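Side-chain contacts in nucleoside-diphosphate sugar epimerase (SulA family) (Corynebacterium glutamicum, PDB 3OH8), which probably acts as an NAD(P)-dependent epimerase on nucleoside-diphosphate sugars: residues H221-A224 against I225-R229; A288-P291 against A292-G296. One frame throughout, in Å; residues are numbered along the deposited sequence.

How the contacts relate
Both contacts are local, between neighbouring residues at a helix, in the Rossmann-like epimerase/dehydratase part of the chain. Contact 1 comes first and forms the opening turns of helix 222-242. Contact 2 follows later, on the short helix 290-294 just before strand 298-308 of the mixed sheet. Their centres are 21 Å apart and their nearest atoms about 5 Å apart, without touching. Helix 222-242 links the two sites: its first turns carry contact 1, while its later residues T233, V240 and A241 touch residues of contact 2. Helix 277-287 packs on contact 1 and leads into contact 2. Helix 222-242 thus ties the two sites together without any direct touch between them.

Contact 1 of 2, residues H221-A224 against I225-R229; sequences HKEA and IRESR
A224 O takes two bonds from S228, one turn further on. The hydroxyl OG of S228 donates to A224 O at 3.0 Å, tilted 23° from the carbonyl plane. The backbone S228 N adds a weak bond to the same oxygen. OG reaches it because chi1 sets it between the backbone N and the carbonyl carbon. The backbone widens at 226-229 in a pi-type turn, though R229 N still makes the usual helical bond to I225 O. This is the first part of helix 222-242, in the Rossmann-like region. I225 N donates to H221 O at 3.0 Å, and R226 N donates to K222 O at 2.9 Å. Beside these bonds, CD1 of I225 lies 3.7 Å from CB of H221. I225 also touches V281 of helix 277-287. K222 turns its NZ to a salt bridge with E280 on that helix.

On another side, the chain of E223 bends at chi2 and its carboxylate meets R226. E223 OE2 lies at the guanidinium edge, 3.4 Å from R226 NH1, in a long salt bridge. The two planes are 29° apart, nearly coplanar. R226 would probably offset part of the negative charge of E223. E227 brings a second carboxylate close to E223, with the planes 74° apart. The modelled OE2-OE2 approach is very short and its detail is doubtful.

Contact 2 of 2, residues A288-P291 against A292-G296; sequences ATAP and ASDAG
D294 N donates to A290 O at 2.8 Å, with an N-H...O angle of 161°, in a full helical turn. The carboxylate of D294 also folds back over this carbonyl. Its chi1 of -72° puts CG beside its own backbone N, and CG comes to 3.0 Å from A290 O. A292 N bonds to T289 O at 2.9 Å, from 37° above the carbonyl plane.

The packed side is built by T289 and A292. CB of A292 rests 3.4 Å from T289 O, and both residues touch V299 of strand 298-308. A292 also meets V240 of helix 222-242. T289 OG1 is bonded to E286 O. A water donates to T289 OG1 at 2.8 Å and lies 2.7 Å from S293 OG, bridging the two hydroxyls.

D294 is on the solvent side. S293 and A295 are exposed too, but S293 still touches V299 and A295 touches A241. The helix stops here. G296, with positive phi, is the C-prime residue of a Schellman motif: G296 N bonds to S293 O and K297 N to A292 O. D294 OD2 lies 3.2 Å from A290 O with no hydrogen between them. Carboxylate and carbonyl therefore probably repel mildly, a cost the D294 N bond should partly offset.

Contact 1 of 2, residues H221-A224 against I225-R229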
loop_
_atom_site.group_PDB
_atom_site.type_symbol
_atom_site.label_atom_id
_atom_site.label_comp_id
_atom_site.label_asym_id
_atom_site.label_seq_id
_atom_site.Cartn_x
_atom_site.Cartn_y
_atom_site.Cartn_z
ATOM N N HIS A 221 4.362 -30.990 1.306
ATOM C CA HIS A 221 4.941 -29.813 0.656
ATOM C C HIS A 221 6.337 -29.457 1.168
ATOM O O HIS A 221 6.917 -28.456 0.742
ATOM C CB HIS A 221 4.034 -28.596 0.870
ATOM C CG HIS A 221 2.848 -28.549 -0.039
ATOM N ND1 HIS A 221 1.726 -29.327 0.157
ATOM C CD2 HIS A 221 2.601 -27.802 -1.140
ATOM C CE1 HIS A 221 0.844 -29.070 -0.792
ATOM N NE2 HIS A 221 1.350 -28.148 -1.591
ATOM N N LYS A 222 6.865 -30.263 2.085
ATOM C CA LYS A 222 8.076 -29.888 2.820
ATOM C C LYS A 222 9.251 -29.459 1.936
ATOM O O LYS A 222 9.776 -28.356 2.083
ATOM C CB LYS A 222 8.518 -30.998 3.783
ATOM C CG LYS A 222 9.142 -30.451 5.064
ATOM C CD LYS A 222 10.240 -31.351 5.612
ATOM C CE LYS A 222 10.849 -30.770 6.890
ATOM N NZ LYS A 222 9.862 -30.698 8.010
ATOM N N GLU A 223 9.672 -30.333 1.031
ATOM C CA GLU A 223 10.824 -30.034 0.188
ATOM C C GLU A 223 10.581 -28.785 -0.669
ATOM O O GLU A 223 11.417 -27.881 -0.717
ATOM C CB GLU A 223 11.203 -31.253 -0.669
ATOM C CG GLU A 223 12.514 -31.116 -1.437
ATOM C CD GLU A 223 13.687 -30.661 -0.572
ATOM O OE1 GLU A 223 13.633 -30.806 0.673
ATOM O OE2 GLU A 223 14.672 -30.151 -1.146
ATOM N N ALA A 224 9.433 -28.728 -1.332
ATOM C CA ALA A 224 9.079 -27.561 -2.137
ATOM C C ALA A 224 9.221 -26.255 -1.359
ATOM O O ALA A 224 9.661 -25.249 -1.908
ATOM C CB ALA A 224 7.656 -27.692 -2.673
ATOM N N ILE A 225 8.832 -26.270 -0.087
ATOM C CA ILE A 225 8.880 -25.060 0.731
ATOM C C ILE A 225 10.300 -24.768 1.199
ATOM O O ILE A 225 10.707 -23.614 1.335
ATOM C CB ILE A 225 7.947 -25.178 1.954
ATOM C CG1 ILE A 225 6.488 -25.045 1.511
ATOM C CG2 ILE A 225 8.292 -24.120 3.000
ATOM C CD1 ILE A 225 5.490 -25.613 2.503
ATOM N N ARG A 226 11.053 -25.829 1.437
ATOM C CA ARG A 226 12.433 -25.692 1.839
ATOM C C ARG A 226 13.219 -25.013 0.718
ATOM O O ARG A 226 14.087 -24.164 0.958
ATOM C CB ARG A 226 13.011 -27.074 2.137
ATOM C CG ARG A 226 14.177 -27.053 3.083
ATOM C CD ARG A 226 14.720 -28.444 3.321
ATOM N NE ARG A 226 16.164 -28.371 3.492
ATOM C CZ ARG A 226 17.042 -28.569 2.515
ATOM N NH1 ARG A 226 16.626 -28.882 1.294
ATOM N NH2 ARG A 226 18.337 -28.458 2.764
ATOM N N GLU A 227 12.897 -25.381 -0.515
ATOM C CA GLU A 227 13.616 -24.869 -1.674
ATOM C C GLU A 227 13.178 -23.450 -2.074
ATOM O O GLU A 227 13.957 -22.698 -2.651
ATOM C CB GLU A 227 13.480 -25.856 -2.846
ATOM C CG GLU A 227 13.900 -27.284 -2.483
ATOM C CD GLU A 227 13.716 -28.287 -3.622
ATOM O OE1 GLU A 227 13.297 -27.881 -4.728
ATOM O OE2 GLU A 227 13.998 -29.491 -3.401
ATOM N N SER A 228 11.941 -23.079 -1.764
ATOM C CA SER A 228 11.440 -21.773 -2.184
ATOM C C SER A 228 11.559 -20.729 -1.078
ATOM O O SER A 228 11.784 -19.551 -1.356
ATOM C CB SER A 228 9.988 -21.873 -2.667
ATOM O OG SER A 228 9.122 -22.302 -1.625
ATOM N N ARG A 229 11.432 -21.170 0.171
ATOM C CA ARG A 229 11.370 -20.256 1.306
ATOM C C ARG A 229 12.612 -20.312 2.177
ATOM O O ARG A 229 13.243 -19.290 2.427
ATOM C CB ARG A 229 10.145 -20.566 2.172
ATOM C CG ARG A 229 9.175 -19.415 2.344
ATOM C CD ARG A 229 7.757 -19.940 2.562
ATOM N NE ARG A 229 6.676 -19.000 2.230
ATOM C CZ ARG A 229 6.795 -17.885 1.506
ATOM N NH1 ARG A 229 7.962 -17.509 0.997
ATOM N NH2 ARG A 229 5.724 -17.132 1.285
#

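Contact 2 of 2, residues A288-P291 against A292-G296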
loop_
_atom_site.group_PDB
_atom_site.type_symbol
_atom_site.label_atom_id
_atom_site.label_comp_id
_atom_site.label_asym_id
_atom_site.label_seq_id
_atom_site.Cartn_x
_atom_site.Cartn_y
_atom_site.Cartn_z
ATOM N N ALA A 288 16.145 -19.379 9.351
ATOM C CA ALA A 288 17.058 -19.228 8.230
ATOM C C ALA A 288 17.748 -17.853 8.164
ATOM O O ALA A 288 18.733 -17.699 7.438
ATOM C CB ALA A 288 16.334 -19.530 6.915
ATOM N N THR A 289 17.243 -16.865 8.912
ATOM C CA THR A 289 17.891 -15.547 8.954
ATOM C C THR A 289 19.058 -15.508 9.939
ATOM O O THR A 289 19.753 -14.495 10.051
ATOM C CB THR A 289 16.915 -14.380 9.333
ATOM O OG1 THR A 289 16.422 -14.556 10.665
ATOM C CG2 THR A 289 15.745 -14.284 8.358
ATOM N N ALA A 290 19.270 -16.608 10.649
ATOM C CA ALA A 290 20.281 -16.653 11.710
ATOM C C ALA A 290 21.679 -16.120 11.331
ATOM O O ALA A 290 22.305 -15.445 12.134
ATOM C CB ALA A 290 20.368 -18.062 12.316
ATOM N N PRO A 291 22.163 -16.403 10.109
ATOM C CA PRO A 291 23.478 -15.849 9.753
ATOM C C PRO A 291 23.542 -14.321 9.835
ATOM O O PRO A 291 24.581 -13.781 10.211
ATOM C CB PRO A 291 23.678 -16.322 8.309
ATOM C CG PRO A 291 22.864 -17.590 8.226
ATOM C CD PRO A 291 21.651 -17.319 9.070
ATOM N N ALA A 292 22.461 -13.628 9.490
ATOM C CA ALA A 292 22.462 -12.173 9.571
ATOM C C ALA A 292 22.554 -11.690 11.017
ATOM O O ALA A 292 23.368 -10.835 11.352
ATOM C CB ALA A 292 21.222 -11.597 8.909
ATOM N N SER A 293 21.711 -12.232 11.883
ATOM C CA SER A 293 21.709 -11.768 13.262
ATOM C C SER A 293 22.969 -12.246 13.986
ATOM O O SER A 293 23.494 -11.542 14.844
ATOM C CB SER A 293 20.431 -12.198 13.988
ATOM O OG SER A 293 20.195 -13.581 13.792
ATOM N N ASP A 294 23.472 -13.424 13.625
ATOM C CA ASP A 294 24.734 -13.893 14.201
ATOM C C ASP A 294 25.856 -12.911 13.891
ATOM O O ASP A 294 26.778 -12.740 14.688
ATOM C CB ASP A 294 25.117 -15.275 13.680
ATOM C CG ASP A 294 24.233 -16.373 14.235
ATOM O OD1 ASP A 294 23.532 -16.128 15.242
ATOM O OD2 ASP A 294 24.244 -17.483 13.664
ATOM N N ALA A 295 25.776 -12.262 12.733
ATOM C CA ALA A 295 26.821 -11.323 12.340
ATOM C C ALA A 295 26.556 -9.942 12.914
ATOM O O ALA A 295 27.192 -8.963 12.507
ATOM C CB ALA A 295 26.946 -11.251 10.821
ATOM N N GLY A 296 25.614 -9.861 13.849
ATOM C CA GLY A 296 25.327 -8.605 14.527
ATOM C C GLY A 296 24.416 -7.634 13.788
ATOM O O GLY A 296 24.259 -6.488 14.219
HETATM O O HOH W 1 17.700 -14.221 13.090
#